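Local coordinates for protein NAD_Gly3P_dh, NAD-dependent glycerol-3-phosphate dehydrogenase (PDB 5OCM) that binds NADP+ and works as an imine reductase, probably using NADPH as hydride donor to turn imines into amines, at residues Ser60-Val65 against Pro147-Leu152; Val65-Ser68 against Ala72-Ala75; Leu92-Ser97 against Leu168-Leu173. One frame throughout, in Å; residues are numbered along the deposited sequence.

Interactions 1 and 2 lie within the Rossmann-type nucleotide-binding domain, whereas interaction 3 joins that domain to helix 165-192 of the C-terminal part. Interactions 1 and 2 meet at Val-65, the last residue of strand 62-65, interaction 1 taking the strand and interaction 2 the loop that follows; interaction 2 closes before 92-97 opens interaction 3, and the segments of 1 and 3 alternate. Between centres, interactions 1 and 2 are about 16 Å apart, 2 and 3 about 14 Å, 1 and 3 about 19 Å. A probable hydrogen bond, Val-65 O to Leu-92 N at 2.9 Å, ties the adjoining strand ends. Interactions 2 and 3 touch NADP+; interaction 1 sets the end of helix 139-149 against strand 62-65, away from it.

Interaction 1: residues Ser60-Val65 against Pro147-Leu152; sequences SPLVVV and PTLRSL
Leu-62 and Thr-148 meet tip to tip through one methyl each, CD2 of Leu-62 lying 3.9 Å from CG2 of Thr-148. Both torsions favour this meeting: Leu-62 has its CG anti to the backbone N (chi1 -179°), which extends the branch away from the strand, and Thr-148 likewise turns CG2 opposite its own N and keeps OG1 off the leucine. The same Leu-62 methyl also faces Leu-149, whose CD2 is 4.4 Å from it; the Leu-149 side chain leaves the backbone obliquely but bends so that its end approaches the strand. These two pairs are the close part of the contact, which buries 133 Å² in all, and it is purely apolar. In the Rossmann-type sheet, strand 62-65 runs between strands 6-9 and 88-91, and its alternate residues Leu-62 and Val-64 present their side chains to the face on which the end of helix 139-149 rests. Phe-22 of helix 13-24 packs on Thr-148 from the same domain, and Val-6, Val-88 and Val-90 flank Leu-62 within the sheet. Further along the strand the fit is looser: Val-64 stays 5.0 Å from the other segment at its nearest, CG2 of Val-64 facing CD2 of Leu-149, and CD1 of Leu-152 is 5.6 Å from CG1 of Val-64. Residues 150-152 form a 3-10 turn, with Ser-151 N bonded to Thr-148 O at 3.0 Å. On the outer side Pro-147 and Arg-150 are exposed to solvent, while the buried Ser-151 OG is hydrogen-bonded to His-27 and Asp-25.

Interaction 2: residues Val65-Ser68 against Ala72-Ala75; sequences VCVS and AVRA. With NAP (NADP nicotinamide-adenine-dinucleotide phosphate), chain G.
The adenosine side of the NADP+ pocket is shaped where Val-67 and Ser-68, in the loop leaving strand 62-65, meet Ala-72 and Val-73 at the start of helix 70-77. On the loop side Val-67 makes both apolar contacts to the helix. With CG1 anti to the carbonyl carbon (chi1 -66°), CG2 of Val-67 falls between the backbone N and that carbon and lies 3.6 Å from Ala-72 CB and 3.7 Å from Val-73 CG2, filling the angle between loop and helix. Its CB faces the adenosine ribose instead, 3.4 Å from O4B of NADP+. This is a strand-loop-helix unit of the Rossmann-type domain, and its helix start is further fixed by Asp-69 OD1, which accepts a hydrogen bond from Ala-72 N. The methyl of Ala-72 stands off the adenine plane beside the C5A-N7A edge, with CB 3.5 Å from C5A. Ser-68 OG comes in above the rim of the same ring, 3.3 Å from C8A, and touches Ala-72 CB as well. At the nicotinamide ribose, the O3D hydroxyl has two backbone acceptors in reach, Ser-68 O at 2.7 Å and Val-67 O at 3.0 Å; with a single proton to give, it cannot serve both fully. Cys-66 turns its SG from the helix toward O4D of that ribose.

Interaction 3: residues Leu92-Ser97 against Leu168-Leu173; sequences LTSGTS and LYDVAL. With NAP (NADP nicotinamide-adenine-dinucleotide phosphate), chain G.
Ser-94 faces Asp-170 across a water, its OG being 4.5 Å from Asp-170 OD2, too far for a direct bond. Followed outward, Ser-94 first lays CB against the nicotinamide ribose, 3.4 Å from both O2D and O3D of NADP+. Beyond it OG, turned anti to the carbonyl carbon (chi1 -52°), shares a hydrogen bond with O2D at 2.6 Å, in which either hydroxyl may be the donor. The same OG is also bonded to water 1, which donates to Asp-170 OD2 at 2.6 Å. The backbone adds a second hold on the sugar: Ser-94 N gives its hydrogen to O3D at 3.0 Å, with an N-H...O angle of 159°. Ser-94 thus grips both ribose hydroxyls from the loop that follows strand 88-91 in the Rossmann-type domain, while Asp-170 belongs to helix 165-192, the long helix leading into the C-terminal domain. Gly-95 extends the bridge through its NH, which bonds to water 3 beside Asp-170 OD2. Dry contact between the segments is sparse, with Val-171 CG1 4.1 Å from Gly-95 O. The bound trifluoroacetophenone hydrate touches Ser-94, and Thr-241 of the second subunit packs on the same serine.

Interaction 1: residues Ser60-Val65 against Pro147-Leu152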
loop_
_atom_site.group_PDB
_atom_site.type_symbol
_atom_site.label_atom_id
_atom_site.label_comp_id
_atom_site.label_asym_id
_atom_site.label_seq_id
_atom_site.Cartn_x
_atom_site.Cartn_y
_atom_site.Cartn_z
ATOM N N SER A 60 24.884 30.205 -8.780
ATOM C CA SER A 60 23.977 30.225 -7.644
ATOM C C SER A 60 24.616 29.800 -6.333
ATOM O O SER A 60 25.532 28.985 -6.334
ATOM C CB SER A 60 22.763 29.270 -7.886
ATOM O OG SER A 60 22.204 29.460 -9.195
ATOM N N PRO A 61 24.069 30.254 -5.205
ATOM C CA PRO A 61 24.556 29.765 -3.903
ATOM C C PRO A 61 24.003 28.405 -3.497
ATOM O O PRO A 61 24.490 27.846 -2.506
ATOM C CB PRO A 61 24.031 30.816 -2.914
ATOM C CG PRO A 61 22.840 31.398 -3.583
ATOM C CD PRO A 61 23.129 31.377 -5.052
ATOM N N LEU A 62 23.015 27.896 -4.215
ATOM C CA LEU A 62 22.348 26.614 -3.920
ATOM C C LEU A 62 22.332 25.838 -5.234
ATOM O O LEU A 62 21.808 26.335 -6.242
ATOM C CB LEU A 62 20.939 26.842 -3.417
ATOM C CG LEU A 62 20.121 25.643 -3.034
ATOM C CD1 LEU A 62 20.693 25.011 -1.821
ATOM C CD2 LEU A 62 18.674 25.938 -2.759
ATOM N N VAL A 63 22.920 24.642 -5.226
ATOM C CA VAL A 63 23.069 23.836 -6.422
ATOM C C VAL A 63 22.444 22.471 -6.167
ATOM O O VAL A 63 22.848 21.740 -5.264
ATOM C CB VAL A 63 24.536 23.617 -6.801
ATOM C CG1 VAL A 63 24.650 22.757 -8.086
ATOM C CG2 VAL A 63 25.247 24.947 -6.960
ATOM N N VAL A 64 21.452 22.148 -6.983
ATOM C CA VAL A 64 20.648 20.927 -6.814
ATOM C C VAL A 64 21.019 19.985 -7.978
ATOM O O VAL A 64 20.971 20.398 -9.138
ATOM C CB VAL A 64 19.178 21.246 -6.893
ATOM C CG1 VAL A 64 18.326 19.964 -6.804
ATOM C CG2 VAL A 64 18.825 22.196 -5.754
ATOM N N VAL A 65 21.340 18.717 -7.672
ATOM C CA VAL A 65 21.639 17.769 -8.716
ATOM C C VAL A 65 20.583 16.673 -8.705
ATOM O O VAL A 65 20.284 16.100 -7.630
ATOM C CB VAL A 65 23.081 17.178 -8.647
ATOM C CG1 VAL A 65 23.549 16.843 -7.309
ATOM C CG2 VAL A 65 23.317 16.083 -9.659
ATOM N N PRO A 147 13.447 27.518 3.256
ATOM C CA PRO A 147 12.435 28.347 2.569
ATOM C C PRO A 147 12.475 28.207 1.048
ATOM O O PRO A 147 11.407 28.119 0.423
ATOM C CB PRO A 147 12.772 29.798 3.023
ATOM C CG PRO A 147 13.475 29.617 4.318
ATOM C CD PRO A 147 14.258 28.312 4.192
ATOM N N THR A 148 13.664 28.071 0.471
ATOM C CA THR A 148 13.814 27.791 -0.945
ATOM C C THR A 148 13.487 26.324 -1.309
ATOM O O THR A 148 12.753 26.087 -2.280
ATOM C CB THR A 148 15.226 28.144 -1.419
ATOM O OG1 THR A 148 15.404 29.526 -1.158
ATOM C CG2 THR A 148 15.377 27.952 -2.894
ATOM N N LEU A 149 13.995 25.381 -0.528
ATOM C CA LEU A 149 13.690 23.962 -0.764
ATOM C C LEU A 149 12.187 23.695 -0.714
ATOM O O LEU A 149 11.691 22.841 -1.464
ATOM C CB LEU A 149 14.400 23.064 0.243
ATOM C CG LEU A 149 15.935 23.082 -0.007
ATOM C CD1 LEU A 149 16.691 22.446 1.161
ATOM C CD2 LEU A 149 16.370 22.513 -1.355
ATOM N N ARG A 150 11.472 24.434 0.131
ATOM C CA ARG A 150 10.008 24.268 0.224
ATOM C C ARG A 150 9.261 24.562 -1.066
ATOM O O ARG A 150 8.102 24.122 -1.223
ATOM C CB ARG A 150 9.393 25.077 1.396
ATOM C CG ARG A 150 9.620 24.400 2.748
ATOM C CD ARG A 150 9.154 25.183 3.995
ATOM N NE ARG A 150 7.701 25.367 3.845
ATOM C CZ ARG A 150 6.758 24.423 4.092
ATOM N NH1 ARG A 150 7.065 23.220 4.600
ATOM N NH2 ARG A 150 5.479 24.714 3.825
ATOM N N SER A 151 9.876 25.234 -2.041
ATOM C CA SER A 151 9.266 25.371 -3.351
ATOM C C SER A 151 8.939 24.051 -4.016
ATOM O O SER A 151 8.049 23.976 -4.860
ATOM C CB SER A 151 10.173 26.179 -4.301
ATOM O OG SER A 151 10.255 27.510 -3.814
ATOM N N LEU A 152 9.709 23.019 -3.671
ATOM C CA LEU A 152 9.523 21.683 -4.256
ATOM C C LEU A 152 8.350 20.941 -3.625
ATOM O O LEU A 152 7.801 20.022 -4.224
ATOM C CB LEU A 152 10.769 20.865 -4.136
ATOM C CG LEU A 152 12.043 21.497 -4.693
ATOM C CD1 LEU A 152 13.242 20.604 -4.470
ATOM C CD2 LEU A 152 11.872 21.838 -6.179
#

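Interaction 2: residues Val65-Ser68 against Ala72-Ala75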
loop_
_atom_site.group_PDB
_atom_site.type_symbol
_atom_site.label_atom_id
_atom_site.label_comp_id
_atom_site.label_asym_id
_atom_site.label_seq_id
_atom_site.Cartn_x
_atom_site.Cartn_y
_atom_site.Cartn_z
ATOM N N VAL A 65 21.340 18.717 -7.672
ATOM C CA VAL A 65 21.639 17.769 -8.716
ATOM C C VAL A 65 20.583 16.673 -8.705
ATOM O O VAL A 65 20.284 16.100 -7.630
ATOM C CB VAL A 65 23.081 17.178 -8.647
ATOM C CG1 VAL A 65 23.549 16.843 -7.309
ATOM C CG2 VAL A 65 23.317 16.083 -9.659
ATOM N N CYS A 66 20.111 16.310 -9.892
ATOM C CA CYS A 66 19.103 15.232 -10.025
ATOM C C CYS A 66 19.355 14.509 -11.324
ATOM O O CYS A 66 18.799 14.839 -12.354
ATOM C CB CYS A 66 17.718 15.782 -9.919
ATOM S SG CYS A 66 16.458 14.460 -9.881
ATOM N N VAL A 67 20.310 13.569 -11.270
ATOM C CA VAL A 67 20.701 12.765 -12.441
ATOM C C VAL A 67 20.333 11.307 -12.185
ATOM O O VAL A 67 19.579 11.005 -11.237
ATOM C CB VAL A 67 22.171 12.998 -12.857
ATOM C CG1 VAL A 67 22.331 14.433 -13.347
ATOM C CG2 VAL A 67 23.144 12.664 -11.704
ATOM N N SER A 68 20.765 10.383 -13.035
ATOM C CA SER A 68 20.245 9.014 -12.949
ATOM C C SER A 68 20.718 8.280 -11.661
ATOM O O SER A 68 19.902 7.819 -10.880
ATOM C CB SER A 68 20.646 8.238 -14.218
ATOM O OG SER A 68 22.084 8.338 -14.319
ATOM N N ALA A 72 26.688 8.831 -12.289
ATOM C CA ALA A 72 26.428 10.107 -12.918
ATOM C C ALA A 72 26.694 11.302 -12.045
ATOM O O ALA A 72 27.296 12.318 -12.497
ATOM C CB ALA A 72 24.977 10.140 -13.474
ATOM N N VAL A 73 26.327 11.195 -10.765
ATOM C CA VAL A 73 26.585 12.252 -9.806
ATOM C C VAL A 73 28.111 12.520 -9.747
ATOM O O VAL A 73 28.539 13.666 -9.822
ATOM C CB VAL A 73 26.102 11.887 -8.402
ATOM C CG1 VAL A 73 26.636 12.879 -7.341
ATOM C CG2 VAL A 73 24.588 11.877 -8.371
ATOM N N ARG A 74 28.884 11.459 -9.608
ATOM C CA ARG A 74 30.348 11.600 -9.516
ATOM C C ARG A 74 30.909 12.207 -10.819
ATOM O O ARG A 74 31.757 13.096 -10.755
ATOM C CB ARG A 74 31.050 10.255 -9.223
ATOM C CG ARG A 74 30.822 9.748 -7.762
ATOM C CD ARG A 74 31.795 8.726 -7.165
ATOM N NE ARG A 74 32.705 8.059 -8.091
ATOM C CZ ARG A 74 32.396 6.995 -8.873
ATOM N NH1 ARG A 74 31.156 6.470 -8.909
ATOM N NH2 ARG A 74 33.334 6.487 -9.684
ATOM N N ALA A 75 30.411 11.770 -11.963
ATOM C CA ALA A 75 30.839 12.329 -13.239
ATOM C C ALA A 75 30.580 13.849 -13.306
ATOM O O ALA A 75 31.439 14.591 -13.795
ATOM C CB ALA A 75 30.153 11.627 -14.414
HETATM P PA NAP G . 15.672 10.563 -16.464
HETATM O O1A NAP G . 14.478 11.175 -17.195
HETATM O O2A NAP G . 16.052 9.291 -17.071
HETATM O O5B NAP G . 16.947 11.583 -16.397
HETATM C C5B NAP G . 18.252 11.071 -16.146
HETATM C C4B NAP G . 19.098 12.319 -16.067
HETATM O O4B NAP G . 20.422 12.028 -15.656
HETATM C C3B NAP G . 19.204 13.119 -17.405
HETATM O O3B NAP G . 19.203 14.546 -17.167
HETATM C C2B NAP G . 20.579 12.644 -17.919
HETATM O O2B NAP G . 21.176 13.495 -18.914
HETATM C C1B NAP G . 21.346 12.583 -16.627
HETATM N N9A NAP G . 22.551 11.778 -16.697
HETATM C C8A NAP G . 22.672 10.451 -16.798
HETATM N N7A NAP G . 23.944 10.080 -16.823
HETATM C C5A NAP G . 24.663 11.217 -16.744
HETATM C C6A NAP G . 26.076 11.548 -16.713
HETATM N N6A NAP G . 27.023 10.534 -16.783
HETATM N N1A NAP G . 26.433 12.851 -16.715
HETATM C C2A NAP G . 25.524 13.849 -16.654
HETATM N N3A NAP G . 24.193 13.631 -16.647
HETATM C C4A NAP G . 23.761 12.346 -16.681
HETATM O O3 NAP G . 15.415 10.232 -14.941
HETATM P PN NAP G . 14.411 11.094 -13.967
HETATM O O1N NAP G . 13.096 10.429 -13.926
HETATM O O2N NAP G . 14.644 12.603 -14.150
HETATM O O5D NAP G . 15.150 10.600 -12.617
HETATM C C5D NAP G . 16.284 11.337 -12.152
HETATM C C4D NAP G . 16.537 10.898 -10.725
HETATM O O4D NAP G . 15.341 11.257 -9.909
HETATM C C3D NAP G . 16.811 9.382 -10.643
HETATM O O3D NAP G . 17.809 9.098 -9.646
HETATM C C2D NAP G . 15.428 8.876 -10.202
HETATM O O2D NAP G . 15.403 7.605 -9.534
HETATM C C1D NAP G . 14.964 10.052 -9.301
HETATM N N1N NAP G . 13.527 10.113 -9.124
HETATM C C2N NAP G . 12.717 10.203 -10.159
HETATM C C3N NAP G . 11.321 10.231 -9.983
HETATM C C7N NAP G . 10.353 10.256 -11.104
HETATM O O7N NAP G . 9.154 10.127 -10.775
HETATM N N7N NAP G . 10.762 10.387 -12.336
HETATM C C4N NAP G . 10.794 10.228 -8.680
HETATM C C5N NAP G . 11.693 10.243 -7.619
HETATM C C6N NAP G . 13.050 10.186 -7.887
HETATM P P2B NAP G . 20.794 13.291 -20.460
HETATM O O1X NAP G . 19.498 14.010 -20.648
HETATM O O2X NAP G . 22.015 13.866 -21.093
HETATM O O3X NAP G . 20.837 11.777 -20.678
#

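Interaction 3: residues Leu92-Ser97 against Leu168-Leu173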
loop_
_atom_site.group_PDB
_atom_site.type_symbol
_atom_site.label_atom_id
_atom_site.label_comp_id
_atom_site.label_asym_id
_atom_site.label_seq_id
_atom_site.Cartn_x
_atom_site.Cartn_y
_atom_site.Cartn_z
ATOM N N LEU A 92 19.631 15.110 -4.995
ATOM C CA LEU A 92 18.313 14.458 -5.013
ATOM C C LEU A 92 18.304 13.228 -5.925
ATOM O O LEU A 92 17.236 12.670 -6.284
ATOM C CB LEU A 92 17.225 15.460 -5.423
ATOM C CG LEU A 92 17.044 16.674 -4.492
ATOM C CD1 LEU A 92 15.931 17.594 -4.975
ATOM C CD2 LEU A 92 16.843 16.226 -3.060
ATOM N N THR A 93 19.498 12.777 -6.330
ATOM C CA THR A 93 19.619 11.564 -7.142
ATOM C C THR A 93 19.359 10.312 -6.279
ATOM O O THR A 93 19.837 10.247 -5.173
ATOM C CB THR A 93 21.048 11.509 -7.736
ATOM O OG1 THR A 93 21.257 12.731 -8.483
ATOM C CG2 THR A 93 21.244 10.327 -8.613
ATOM N N SER A 94 18.651 9.319 -6.803
ATOM C CA SER A 94 18.457 8.044 -6.100
ATOM C C SER A 94 19.778 7.310 -5.856
ATOM O O SER A 94 20.716 7.411 -6.628
ATOM C CB SER A 94 17.490 7.138 -6.845
ATOM O OG SER A 94 16.310 7.804 -7.132
ATOM N N GLY A 95 19.823 6.558 -4.765
ATOM C CA GLY A 95 21.008 5.718 -4.488
ATOM C C GLY A 95 20.909 5.036 -3.146
ATOM O O GLY A 95 19.848 5.051 -2.527
ATOM N N THR A 96 22.009 4.476 -2.696
ATOM C CA THR A 96 22.074 3.730 -1.426
ATOM C C THR A 96 22.685 4.643 -0.349
ATOM O O THR A 96 23.302 5.688 -0.649
ATOM C CB THR A 96 22.970 2.500 -1.559
ATOM O OG1 THR A 96 24.306 2.923 -1.882
ATOM C CG2 THR A 96 22.439 1.559 -2.663
ATOM N N SER A 97 22.567 4.213 0.892
ATOM C CA SER A 97 23.123 4.952 2.009
ATOM C C SER A 97 24.658 5.035 1.908
ATOM O O SER A 97 25.253 6.088 2.179
ATOM C CB SER A 97 22.645 4.377 3.353
ATOM O OG SER A 97 23.184 3.099 3.569
ATOM N N LEU A 168 18.234 5.441 2.960
ATOM C CA LEU A 168 17.666 4.309 3.690
ATOM C C LEU A 168 16.165 4.407 3.763
ATOM O O LEU A 168 15.441 3.433 3.426
ATOM C CB LEU A 168 18.270 4.323 5.085
ATOM C CG LEU A 168 18.064 3.123 5.917
ATOM C CD1 LEU A 168 18.724 1.923 5.256
ATOM C CD2 LEU A 168 18.717 3.353 7.280
ATOM N N TYR A 169 15.663 5.580 4.160
ATOM C CA TYR A 169 14.205 5.804 4.118
ATOM C C TYR A 169 13.649 5.678 2.716
ATOM O O TYR A 169 12.617 5.050 2.513
ATOM C CB TYR A 169 13.799 7.200 4.640
ATOM C CG TYR A 169 13.644 7.298 6.142
ATOM C CD1 TYR A 169 14.752 7.316 6.999
ATOM C CD2 TYR A 169 12.366 7.436 6.708
ATOM C CE1 TYR A 169 14.579 7.469 8.365
ATOM C CE2 TYR A 169 12.212 7.586 8.075
ATOM C CZ TYR A 169 13.301 7.602 8.895
ATOM O OH TYR A 169 13.055 7.772 10.245
ATOM N N ASP A 170 14.332 6.258 1.749
ATOM C CA ASP A 170 13.861 6.226 0.344
ATOM C C ASP A 170 13.658 4.792 -0.165
ATOM O O ASP A 170 12.553 4.475 -0.627
ATOM C CB ASP A 170 14.881 6.968 -0.513
ATOM C CG ASP A 170 14.504 7.129 -1.967
ATOM O OD1 ASP A 170 13.292 7.168 -2.300
ATOM O OD2 ASP A 170 15.426 7.230 -2.805
ATOM N N VAL A 171 14.664 3.946 -0.054
ATOM C CA VAL A 171 14.484 2.594 -0.617
ATOM C C VAL A 171 13.432 1.803 0.152
ATOM O O VAL A 171 12.671 1.053 -0.473
ATOM C CB VAL A 171 15.808 1.792 -0.746
ATOM C CG1 VAL A 171 16.792 2.521 -1.582
ATOM C CG2 VAL A 171 16.414 1.505 0.627
ATOM N N ALA A 172 13.349 1.998 1.450
ATOM C CA ALA A 172 12.300 1.347 2.270
ATOM C C ALA A 172 10.929 1.771 1.811
ATOM O O ALA A 172 10.042 0.945 1.638
ATOM C CB ALA A 172 12.481 1.685 3.769
ATOM N N LEU A 173 10.755 3.068 1.568
ATOM C CA LEU A 173 9.478 3.613 1.058
ATOM C C LEU A 173 9.187 3.151 -0.352
ATOM O O LEU A 173 8.046 2.749 -0.650
ATOM C CB LEU A 173 9.496 5.144 1.181
ATOM C CG LEU A 173 9.492 5.710 2.607
ATOM C CD1 LEU A 173 9.762 7.190 2.472
ATOM C CD2 LEU A 173 8.193 5.432 3.344
HETATM P PA NAP G . 15.672 10.563 -16.464
HETATM O O1A NAP G . 14.478 11.175 -17.195
HETATM O O2A NAP G . 16.052 9.291 -17.071
HETATM O O5B NAP G . 16.947 11.583 -16.397
HETATM C C5B NAP G . 18.252 11.071 -16.146
HETATM C C4B NAP G . 19.098 12.319 -16.067
HETATM O O4B NAP G . 20.422 12.028 -15.656
HETATM C C3B NAP G . 19.204 13.119 -17.405
HETATM O O3B NAP G . 19.203 14.546 -17.167
HETATM C C2B NAP G . 20.579 12.644 -17.919
HETATM O O2B NAP G . 21.176 13.495 -18.914
HETATM C C1B NAP G . 21.346 12.583 -16.627
HETATM N N9A NAP G . 22.551 11.778 -16.697
HETATM C C8A NAP G . 22.672 10.451 -16.798
HETATM N N7A NAP G . 23.944 10.080 -16.823
HETATM C C5A NAP G . 24.663 11.217 -16.744
HETATM C C6A NAP G . 26.076 11.548 -16.713
HETATM N N6A NAP G . 27.023 10.534 -16.783
HETATM N N1A NAP G . 26.433 12.851 -16.715
HETATM C C2A NAP G . 25.524 13.849 -16.654
HETATM N N3A NAP G . 24.193 13.631 -16.647
HETATM C C4A NAP G . 23.761 12.346 -16.681
HETATM O O3 NAP G . 15.415 10.232 -14.941
HETATM P PN NAP G . 14.411 11.094 -13.967
HETATM O O1N NAP G . 13.096 10.429 -13.926
HETATM O O2N NAP G . 14.644 12.603 -14.150
HETATM O O5D NAP G . 15.150 10.600 -12.617
HETATM C C5D NAP G . 16.284 11.337 -12.152
HETATM C C4D NAP G . 16.537 10.898 -10.725
HETATM O O4D NAP G . 15.341 11.257 -9.909
HETATM C C3D NAP G . 16.811 9.382 -10.643
HETATM O O3D NAP G . 17.809 9.098 -9.646
HETATM C C2D NAP G . 15.428 8.876 -10.202
HETATM O O2D NAP G . 15.403 7.605 -9.534
HETATM C C1D NAP G . 14.964 10.052 -9.301
HETATM N N1N NAP G . 13.527 10.113 -9.124
HETATM C C2N NAP G . 12.717 10.203 -10.159
HETATM C C3N NAP G . 11.321 10.231 -9.983
HETATM C C7N NAP G . 10.353 10.256 -11.104
HETATM O O7N NAP G . 9.154 10.127 -10.775
HETATM N N7N NAP G . 10.762 10.387 -12.336
HETATM C C4N NAP G . 10.794 10.228 -8.680
HETATM C C5N NAP G . 11.693 10.243 -7.619
HETATM C C6N NAP G . 13.050 10.186 -7.887
HETATM P P2B NAP G . 20.794 13.291 -20.460
HETATM O O1X NAP G . 19.498 14.010 -20.648
HETATM O O2X NAP G . 22.015 13.866 -21.093
HETATM O O3X NAP G . 20.837 11.777 -20.678
HETATM O O HOH W 1 14.797 8.467 -4.986
HETATM O O HOH W 2 17.199 5.184 -4.014
HETATM O O HOH W 3 17.832 7.704 -2.478
#